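Local coordinates for mbGIPC protein (Monosiga brevicollis, PDB 6X1X) that is a GIPC-family protein whose PDZ domain, the part crystallised here, probably binds the C-terminal peptides of partner proteins in signalling, at residues K10-P16 with E75-E81; T21-N25 with R65-A70; D51-N57 with T83-P89. All coordinates share one frame; numbering follows the deposited sequence. Where two conformers were deposited one is given.

How the contacts relate
Contact 3 lies deepest: its centre is about 5 Å from that of the chain, against about 10 Å for contact 2 and 13 Å for contact 1. Contacts 1 and 3 reach one antiparallel sheet, in which strand 81-87 runs between strands 6-12 and 52-56. Contact 1, the more exposed, joins the end of strand 6-12 and the following loop to the loop before strand 81-87, chiefly by backbone bonds and one lysine; contact 3 joins a strand ladder to an apolar face. Contact 2, at the surface, sets strand 20-23 against helix 66-75 through the D24 carboxylate and the I22 side chain. I22 packs on I53 of contact 3, and V69 on I53 and I56.

Contact 1: residues K10-P16 with E75-E81; sequences KVIKDGP and EIPIGSE
K13 is gripped through its backbone by S80 and G79, the closing residues of a type II beta turn from P77 to S80. K13 N donates to S80 O over 2.9 Å and nearly straight (171°), while K13 O takes G79 N at 2.7 Å. These bonds follow I12 and E81, a non-hydrogen-bonded antiparallel pair. Inside the turn, P77 O accepts from both S80 N and S80 OG, which reach it from the same face.

The lysine side chain adds a third bond across the contact. With CG anti to the backbone N (chi1 -175°) and the chain extended beyond it, K13 NZ comes 2.8 Å from I76 O, in the carbonyl plane and on a lone pair; NZ also bonds L73 O.

Apolar contacts accompany these bonds: K13 CD lies 3.8 Å from I76 CG2, and I78 CD1 meets P16 CB at 3.9 Å. At the charged end, K10 NZ stays 4.1 Å from E81 OE1 in one conformer of E81, too far for a salt bridge, and a water joins them.

Two carbonyls thus hold the K13 ammonium at the C-terminal end of helix 66-75, where the helix dipole would probably stabilise its charge.

Contact 2: residues T21-N25 with R65-A70; sequences TISDN and RHFEVA
D24 reaches across to R65 and H66 where strand 20-23 faces the start of helix 66-75, the two elements that line the peptide groove of the PDZ fold. The short segment axes approach to 7.9 Å and run 140° apart. From D24 the carboxylate extends toward the helix start, CG lying between the backbone N and the carbonyl carbon (chi1 76°), and a single oxygen, OD2, serves two donors. H66 N meets it on the anti side at 2.7 Å, 32° out of the carboxylate plane. In one conformer of R65, NH1 comes to the syn side of D24 OD2 at 2.9 Å, forming a salt bridge in the guanidinium plane although the two flat groups are steeply inclined. F67 CE2 lies above one face of that guanidinium, offset toward its rim. Such a carboxylate beside a helix N-terminus is probably stabilised by the dipole as well as by the arginine.

H66 lies against the strand, its CB 3.5 Å from S23 C and its CD2 near D24 OD2. Deeper in the groove, I22 points its CD1 between successive turns of the helix, meeting V69 CG1 at 3.8 Å and A70 CB at 3.9 Å. That methyl also lies 3.5 Å from H66 O, the carbonyl that accepts A70 N.

Contact 3: residues D51-N57 with T83-P89; sequences DHIAKIN and TMICVEP
I53 and M84 meet on the buried face of the sheet, where I53 CG2 lies 3.8 Å from M84 CG. With CG of M84 anti to the backbone N (chi1 -173°) and SD continuing the extended chain, M84 SD reaches 4.1 Å from I53 CD1; the bend at chi3 turns only the terminal methyl. I56 runs alongside the same methionine, its CG1 4.1 Å from M84 CG, and V69 of helix 66-75 covers both isoleucines. An alanine at I53 would remove both methyls that touch M84 and would probably open a gap between the methionine and V69, leaving the thioether end freer to turn.

The backbones behind these side chains form an antiparallel ladder, the short strand axes 4.6 Å apart at 160°, within the sheet that the PDZ fold packs against helix 66-75. The ladder's register slips by one residue between I53 and K55. A54 and K55 both face I85, a classic bulge: A54 N donates to I85 O at 2.8 Å, and K55 N adds a weak bond to the same oxygen. Here A54 CB points toward the partner strand and packs on V87 CG2 at 3.9 Å, V87 lying on the face of H52 and I85.

Polar groups finish both ends. H52 and V87 exchange reciprocal N-H...O bonds, and beyond them the D51 and E88 side chains lie side by side, D51 OD1 3.5 Å from E88 CG. Their like charges are probably offset by K7, whose NZ makes salt bridges to both. At the opposite end N57 N donates to T83 O, while T83 N returns a nearly straight bond (173°) to N57 OD1 at 3.0 Å.

Contact 1: residues K10-P16 with E75-E81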
loop_
_atom_site.group_PDB
_atom_site.type_symbol
_atom_site.label_atom_id
_atom_site.label_comp_id
_atom_site.label_asym_id
_atom_site.label_seq_id
_atom_site.Cartn_x
_atom_site.Cartn_y
_atom_site.Cartn_z
ATOM N N LYS A 10 6.538 7.038 2.038
ATOM C CA LYS A 10 6.239 8.419 1.669
ATOM C C LYS A 10 6.532 8.582 0.190
ATOM O O LYS A 10 7.676 8.399 -0.236
ATOM C CB LYS A 10 7.053 9.421 2.485
ATOM C CG LYS A 10 6.621 10.854 2.261
ATOM C CD LYS A 10 6.988 11.746 3.440
ATOM C CE LYS A 10 8.085 12.729 3.074
ATOM N NZ LYS A 10 8.252 13.803 4.102
ATOM N N VAL A 11 5.504 8.956 -0.576
ATOM C CA VAL A 11 5.455 8.772 -2.022
ATOM C C VAL A 11 4.928 10.050 -2.648
ATOM O O VAL A 11 4.013 10.678 -2.111
ATOM C CB VAL A 11 4.516 7.600 -2.392
ATOM C CG1 VAL A 11 4.418 7.432 -3.884
ATOM C CG2 VAL A 11 5.004 6.331 -1.783
ATOM N N ILE A 12 5.467 10.418 -3.800
ATOM C CA ILE A 12 4.905 11.500 -4.601
ATOM C C ILE A 12 4.037 10.886 -5.690
ATOM O O ILE A 12 4.512 10.083 -6.500
ATOM C CB ILE A 12 6.001 12.387 -5.203
ATOM C CG1 ILE A 12 6.739 13.113 -4.080
ATOM C CG2 ILE A 12 5.389 13.374 -6.167
ATOM C CD1 ILE A 12 7.758 14.112 -4.559
ATOM N N LYS A 13 2.764 11.271 -5.720
ATOM C CA LYS A 13 1.847 10.763 -6.738
ATOM C C LYS A 13 1.995 11.658 -7.960
ATOM O O LYS A 13 1.244 12.616 -8.148
ATOM C CB LYS A 13 0.423 10.746 -6.204
ATOM C CG LYS A 13 -0.563 10.119 -7.168
ATOM C CD LYS A 13 -1.962 10.051 -6.572
ATOM C CE LYS A 13 -2.952 9.535 -7.595
ATOM N NZ LYS A 13 -4.352 9.580 -7.097
ATOM N N ASP A 14 2.977 11.344 -8.811
ATOM C CA ASP A 14 3.335 12.247 -9.902
ATOM C C ASP A 14 2.461 12.088 -11.134
ATOM O O ASP A 14 2.580 12.897 -12.064
ATOM C CB ASP A 14 4.809 12.083 -10.292
ATOM C CG ASP A 14 5.108 10.729 -10.906
ATOM O OD1 ASP A 14 4.711 10.499 -12.064
ATOM O OD2 ASP A 14 5.765 9.896 -10.252
ATOM N N GLY A 15 1.610 11.074 -11.172
ATOM C CA GLY A 15 0.699 10.847 -12.267
ATOM C C GLY A 15 -0.533 10.158 -11.731
ATOM O O GLY A 15 -0.650 9.894 -10.535
ATOM N N PRO A 16 -1.478 9.841 -12.617
ATOM C CA PRO A 16 -2.789 9.359 -12.163
ATOM C C PRO A 16 -2.795 7.930 -11.657
ATOM O O PRO A 16 -3.807 7.514 -11.076
ATOM C CB PRO A 16 -3.660 9.494 -13.422
ATOM C CG PRO A 16 -2.697 9.381 -14.548
ATOM C CD PRO A 16 -1.462 10.093 -14.068
ATOM N N GLU A 75 -8.206 9.342 -4.915
ATOM C CA GLU A 75 -8.594 10.732 -4.715
ATOM C C GLU A 75 -7.413 11.662 -4.489
ATOM O O GLU A 75 -7.549 12.870 -4.703
ATOM C CB GLU A 75 -9.597 10.849 -3.568
ATOM C CG GLU A 75 -10.960 10.336 -3.979
ATOM C CD GLU A 75 -11.975 10.229 -2.848
ATOM O OE1 GLU A 75 -11.653 10.518 -1.667
ATOM O OE2 GLU A 75 -13.120 9.839 -3.149
ATOM N N ILE A 76 -6.263 11.143 -4.068
ATOM C CA ILE A 76 -5.089 11.984 -3.827
ATOM C C ILE A 76 -4.778 12.786 -5.083
ATOM O O ILE A 76 -4.620 12.201 -6.162
ATOM C CB ILE A 76 -3.877 11.143 -3.408
ATOM C CG1 ILE A 76 -4.149 10.461 -2.063
ATOM C CG2 ILE A 76 -2.616 12.010 -3.362
ATOM C CD1 ILE A 76 -3.142 9.411 -1.690
ATOM N N PRO A 77 -4.697 14.112 -5.006
ATOM C CA PRO A 77 -4.437 14.893 -6.218
ATOM C C PRO A 77 -3.052 14.615 -6.779
ATOM O O PRO A 77 -2.083 14.418 -6.042
ATOM C CB PRO A 77 -4.566 16.347 -5.745
ATOM C CG PRO A 77 -5.438 16.269 -4.523
ATOM C CD PRO A 77 -5.051 14.973 -3.863
ATOM N N ILE A 78 -2.968 14.601 -8.108
ATOM C CA ILE A 78 -1.684 14.444 -8.767
ATOM C C ILE A 78 -0.766 15.582 -8.346
ATOM O O ILE A 78 -1.175 16.751 -8.273
ATOM C CB ILE A 78 -1.893 14.386 -10.289
ATOM C CG1 ILE A 78 -2.671 13.123 -10.659
ATOM C CG2 ILE A 78 -0.558 14.436 -11.013
ATOM C CD1 ILE A 78 -3.139 13.104 -12.088
ATOM N N GLY A 79 0.482 15.233 -8.044
ATOM C CA GLY A 79 1.462 16.172 -7.550
ATOM C C GLY A 79 1.594 16.184 -6.047
ATOM O O GLY A 79 2.549 16.778 -5.526
ATOM N N SER A 80 0.680 15.537 -5.340
ATOM C CA SER A 80 0.712 15.512 -3.889
ATOM C C SER A 80 1.625 14.413 -3.384
ATOM O O SER A 80 1.701 13.328 -3.965
ATOM C CB SER A 80 -0.685 15.217 -3.347
ATOM O OG SER A 80 -1.629 16.171 -3.785
ATOM N N GLU A 81 2.297 14.693 -2.282
ATOM C CA GLU A 81 2.917 13.640 -1.498
ATOM C C GLU A 81 1.857 12.998 -0.615
ATOM O O GLU A 81 0.860 13.627 -0.244
ATOM C CB GLU A 81 4.014 14.219 -0.606
ATOM C CG GLU A 81 5.103 14.965 -1.357
ATOM C CD GLU A 81 6.146 15.565 -0.432
ATOM O OE1 GLU A 81 6.274 15.086 0.713
ATOM O OE2 GLU A 81 6.834 16.521 -0.853
HETATM O O HOH W 1 6.120 15.639 3.906
#

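Contact 2: residues T21-N25 with R65-A70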
loop_
_atom_site.group_PDB
_atom_site.type_symbol
_atom_site.label_atom_id
_atom_site.label_comp_id
_atom_site.label_asym_id
_atom_site.label_seq_id
_atom_site.Cartn_x
_atom_site.Cartn_y
_atom_site.Cartn_z
ATOM N N THR A 21 -2.222 -3.014 -7.426
ATOM C CA THR A 21 -3.458 -3.788 -7.410
ATOM C C THR A 21 -3.698 -4.208 -5.970
ATOM O O THR A 21 -2.832 -4.845 -5.360
ATOM C CB THR A 21 -3.339 -5.038 -8.276
ATOM O OG1 THR A 21 -3.029 -4.651 -9.617
ATOM C CG2 THR A 21 -4.637 -5.848 -8.255
ATOM N N ILE A 22 -4.846 -3.846 -5.429
ATOM C CA ILE A 22 -5.137 -4.172 -4.045
ATOM C C ILE A 22 -6.420 -4.967 -3.966
ATOM O O ILE A 22 -7.316 -4.857 -4.814
ATOM C CB ILE A 22 -5.175 -2.936 -3.127
ATOM C CG1 ILE A 22 -6.326 -2.022 -3.501
ATOM C CG2 ILE A 22 -3.846 -2.190 -3.190
ATOM C CD1 ILE A 22 -6.540 -0.911 -2.496
ATOM N N SER A 23 -6.505 -5.792 -2.932
ATOM C CA SER A 23 -7.686 -6.598 -2.693
ATOM C C SER A 23 -7.879 -6.737 -1.188
ATOM O O SER A 23 -7.164 -6.128 -0.390
ATOM C CB SER A 23 -7.581 -7.947 -3.395
ATOM O OG SER A 23 -8.834 -8.591 -3.334
ATOM N N ASP A 24 -8.886 -7.518 -0.803
ATOM C CA ASP A 24 -9.105 -7.860 0.599
ATOM C C ASP A 24 -9.834 -9.195 0.639
ATOM O O ASP A 24 -10.426 -9.616 -0.356
ATOM C CB ASP A 24 -9.848 -6.755 1.385
ATOM C CG ASP A 24 -11.338 -6.703 1.075
ATOM O OD1 ASP A 24 -12.090 -7.510 1.661
ATOM O OD2 ASP A 24 -11.771 -5.832 0.296
ATOM N N ASN A 25 -9.764 -9.878 1.782
ATOM C CA ASN A 25 -10.402 -11.184 1.906
ATOM C C ASN A 25 -11.705 -11.135 2.693
ATOM O O ASN A 25 -12.238 -12.189 3.053
ATOM C CB ASN A 25 -9.434 -12.239 2.459
ATOM C CG ASN A 25 -8.947 -11.924 3.861
ATOM O OD1 ASN A 25 -9.545 -11.128 4.576
ATOM N ND2 ASN A 25 -7.856 -12.568 4.265
ATOM N N ARG A 65 -12.588 -2.168 3.210
ATOM C CA ARG A 65 -12.548 -2.981 2.007
ATOM C C ARG A 65 -11.596 -2.368 0.988
ATOM O O ARG A 65 -11.283 -1.170 1.025
ATOM C CB ARG A 65 -13.944 -3.079 1.392
ATOM C CG ARG A 65 -14.940 -3.886 2.210
ATOM C CD ARG A 65 -14.874 -5.367 1.878
ATOM N NE ARG A 65 -15.893 -5.771 0.908
ATOM C CZ ARG A 65 -15.636 -6.250 -0.305
ATOM N NH1 ARG A 65 -14.383 -6.390 -0.719
ATOM N NH2 ARG A 65 -16.638 -6.595 -1.102
ATOM N N HIS A 66 -11.149 -3.204 0.046
ATOM C CA HIS A 66 -10.215 -2.705 -0.951
ATOM C C HIS A 66 -10.796 -1.550 -1.748
ATOM O O HIS A 66 -10.047 -0.662 -2.163
ATOM C CB HIS A 66 -9.684 -3.819 -1.864
ATOM C CG HIS A 66 -10.693 -4.389 -2.815
ATOM N ND1 HIS A 66 -11.087 -3.751 -3.970
ATOM C CD2 HIS A 66 -11.340 -5.577 -2.801
ATOM C CE1 HIS A 66 -11.969 -4.505 -4.603
ATOM N NE2 HIS A 66 -12.138 -5.620 -3.916
ATOM N N PHE A 67 -12.112 -1.522 -1.972
ATOM C CA PHE A 67 -12.643 -0.399 -2.736
ATOM C C PHE A 67 -12.569 0.907 -1.954
ATOM O O PHE A 67 -12.454 1.975 -2.558
ATOM C CB PHE A 67 -14.041 -0.681 -3.296
ATOM C CG PHE A 67 -15.099 -0.897 -2.255
ATOM C CD1 PHE A 67 -15.770 0.171 -1.688
ATOM C CD2 PHE A 67 -15.467 -2.179 -1.894
ATOM C CE1 PHE A 67 -16.763 -0.048 -0.743
ATOM C CE2 PHE A 67 -16.449 -2.401 -0.960
ATOM C CZ PHE A 67 -17.093 -1.343 -0.385
ATOM N N GLU A 68 -12.617 0.840 -0.615
ATOM C CA GLU A 68 -12.499 2.049 0.206
ATOM C C GLU A 68 -11.064 2.554 0.236
ATOM O O GLU A 68 -10.819 3.765 0.135
ATOM C CB GLU A 68 -13.004 1.766 1.623
ATOM C CG GLU A 68 -14.470 1.377 1.645
ATOM C CD GLU A 68 -14.965 0.922 2.998
ATOM O OE1 GLU A 68 -14.254 0.157 3.683
ATOM O OE2 GLU A 68 -16.075 1.349 3.378
ATOM N N VAL A 69 -10.108 1.640 0.399
ATOM C CA VAL A 69 -8.697 2.000 0.370
ATOM C C VAL A 69 -8.320 2.525 -1.009
ATOM O O VAL A 69 -7.606 3.530 -1.143
ATOM C CB VAL A 69 -7.860 0.774 0.780
ATOM C CG1 VAL A 69 -6.379 1.082 0.688
ATOM C CG2 VAL A 69 -8.230 0.329 2.188
ATOM N N ALA A 70 -8.826 1.869 -2.057
ATOM C CA ALA A 70 -8.537 2.307 -3.416
ATOM C C ALA A 70 -9.067 3.705 -3.659
ATOM O O ALA A 70 -8.387 4.533 -4.271
ATOM C CB ALA A 70 -9.155 1.338 -4.420
#

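Contact 3: residues D51-N57 with T83-P89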
loop_
_atom_site.group_PDB
_atom_site.type_symbol
_atom_site.label_atom_id
_atom_site.label_comp_id
_atom_site.label_asym_id
_atom_site.label_seq_id
_atom_site.Cartn_x
_atom_site.Cartn_y
_atom_site.Cartn_z
ATOM N N ASP A 51 2.158 -6.874 1.281
ATOM C CA ASP A 51 2.032 -5.948 2.396
ATOM C C ASP A 51 0.575 -5.549 2.579
ATOM O O ASP A 51 -0.176 -5.387 1.608
ATOM C CB ASP A 51 2.864 -4.689 2.137
ATOM C CG ASP A 51 4.357 -4.919 2.283
ATOM O OD1 ASP A 51 4.768 -5.974 2.796
ATOM O OD2 ASP A 51 5.130 -4.014 1.891
ATOM N N HIS A 52 0.173 -5.399 3.827
ATOM C CA HIS A 52 -1.140 -4.866 4.145
ATOM C C HIS A 52 -1.056 -3.351 4.297
ATOM O O HIS A 52 -0.041 -2.809 4.749
ATOM C CB HIS A 52 -1.688 -5.517 5.417
ATOM C CG HIS A 52 -2.170 -6.922 5.211
ATOM N ND1 HIS A 52 -1.329 -8.013 5.249
ATOM C CD2 HIS A 52 -3.405 -7.409 4.936
ATOM C CE1 HIS A 52 -2.026 -9.113 5.022
ATOM N NE2 HIS A 52 -3.288 -8.774 4.825
ATOM N N ILE A 53 -2.124 -2.665 3.902
ATOM C CA ILE A 53 -2.189 -1.211 3.995
ATOM C C ILE A 53 -2.936 -0.870 5.276
ATOM O O ILE A 53 -4.158 -1.030 5.361
ATOM C CB ILE A 53 -2.847 -0.593 2.756
ATOM C CG1 ILE A 53 -2.032 -0.953 1.517
ATOM C CG2 ILE A 53 -2.944 0.924 2.924
ATOM C CD1 ILE A 53 -2.691 -0.556 0.208
ATOM N N ALA A 54 -2.209 -0.386 6.275
ATOM C CA ALA A 54 -2.798 -0.117 7.580
ATOM C C ALA A 54 -3.363 1.290 7.689
ATOM O O ALA A 54 -4.398 1.487 8.340
ATOM C CB ALA A 54 -1.760 -0.338 8.681
ATOM N N LYS A 55 -2.692 2.267 7.084
ATOM C CA LYS A 55 -3.107 3.662 7.157
ATOM C C LYS A 55 -2.687 4.377 5.885
ATOM O O LYS A 55 -1.683 4.029 5.262
ATOM C CB LYS A 55 -2.456 4.414 8.327
ATOM C CG LYS A 55 -2.770 3.870 9.699
ATOM C CD LYS A 55 -2.404 4.851 10.800
ATOM C CE LYS A 55 -2.755 4.263 12.160
ATOM N NZ LYS A 55 -2.385 5.172 13.278
ATOM N N ILE A 56 -3.450 5.406 5.527
ATOM C CA ILE A 56 -3.052 6.377 4.518
ATOM C C ILE A 56 -3.243 7.750 5.131
ATOM O O ILE A 56 -4.328 8.051 5.640
ATOM C CB ILE A 56 -3.888 6.254 3.233
ATOM C CG1 ILE A 56 -3.616 4.922 2.541
ATOM C CG2 ILE A 56 -3.600 7.432 2.301
ATOM C CD1 ILE A 56 -4.675 4.581 1.505
ATOM N N ASN A 57 -2.186 8.561 5.122
ATOM C CA ASN A 57 -2.249 9.924 5.652
ATOM C C ASN A 57 -2.868 9.958 7.049
ATOM O O ASN A 57 -3.684 10.828 7.373
ATOM C CB ASN A 57 -2.972 10.861 4.687
ATOM C CG ASN A 57 -2.178 11.104 3.432
ATOM O OD1 ASN A 57 -0.950 11.118 3.469
ATOM N ND2 ASN A 57 -2.869 11.293 2.311
ATOM N N THR A 83 1.517 9.673 2.607
ATOM C CA THR A 83 2.149 8.674 3.452
ATOM C C THR A 83 1.224 7.473 3.595
ATOM O O THR A 83 -0.000 7.611 3.637
ATOM C CB THR A 83 2.515 9.261 4.820
ATOM O OG1 THR A 83 3.511 10.275 4.647
ATOM C CG2 THR A 83 3.075 8.195 5.749
ATOM N N MET A 84 1.818 6.286 3.641
ATOM C CA MET A 84 1.071 5.050 3.760
ATOM C C MET A 84 1.832 4.170 4.732
ATOM O O MET A 84 3.055 4.032 4.615
ATOM C CB MET A 84 0.963 4.388 2.384
ATOM C CG MET A 84 0.069 3.172 2.330
ATOM S SD MET A 84 -0.262 2.733 0.617
ATOM C CE MET A 84 1.392 2.414 0.002
ATOM N N ILE A 85 1.134 3.626 5.717
ATOM C CA ILE A 85 1.727 2.681 6.649
ATOM C C ILE A 85 1.395 1.292 6.144
ATOM O O ILE A 85 0.216 0.942 5.994
ATOM C CB ILE A 85 1.202 2.889 8.076
ATOM C CG1 ILE A 85 1.436 4.331 8.525
ATOM C CG2 ILE A 85 1.876 1.915 9.023
ATOM C CD1 ILE A 85 2.891 4.733 8.568
ATOM N N CYS A 86 2.431 0.517 5.852
ATOM C CA CYS A 86 2.293 -0.840 5.362
ATOM C C CYS A 86 2.822 -1.799 6.418
ATOM O O CYS A 86 3.754 -1.476 7.161
ATOM C CB CYS A 86 3.058 -1.022 4.050
ATOM S SG CYS A 86 2.367 -0.048 2.688
ATOM N N VAL A 87 2.203 -2.971 6.502
ATOM C CA VAL A 87 2.591 -3.993 7.467
ATOM C C VAL A 87 2.920 -5.264 6.704
ATOM O O VAL A 87 2.104 -5.752 5.915
ATOM C CB VAL A 87 1.486 -4.249 8.505
ATOM C CG1 VAL A 87 1.945 -5.288 9.509
ATOM C CG2 VAL A 87 1.110 -2.956 9.210
ATOM N N GLU A 88 4.106 -5.782 6.927
ATOM C CA GLU A 88 4.521 -6.994 6.243
ATOM C C GLU A 88 3.916 -8.211 6.933
ATOM O O GLU A 88 3.886 -8.278 8.165
ATOM C CB GLU A 88 6.038 -7.123 6.285
ATOM C CG GLU A 88 6.780 -5.950 5.700
ATOM C CD GLU A 88 8.240 -6.264 5.451
ATOM O OE1 GLU A 88 8.606 -7.459 5.509
ATOM O OE2 GLU A 88 9.019 -5.321 5.194
ATOM N N PRO A 89 3.435 -9.195 6.181
ATOM C CA PRO A 89 3.005 -10.446 6.809
ATOM C C PRO A 89 4.212 -11.241 7.285
ATOM O O PRO A 89 5.345 -11.033 6.848
ATOM C CB PRO A 89 2.269 -11.171 5.680
ATOM C CG PRO A 89 2.919 -10.675 4.454
ATOM C CD PRO A 89 3.254 -9.225 4.720
#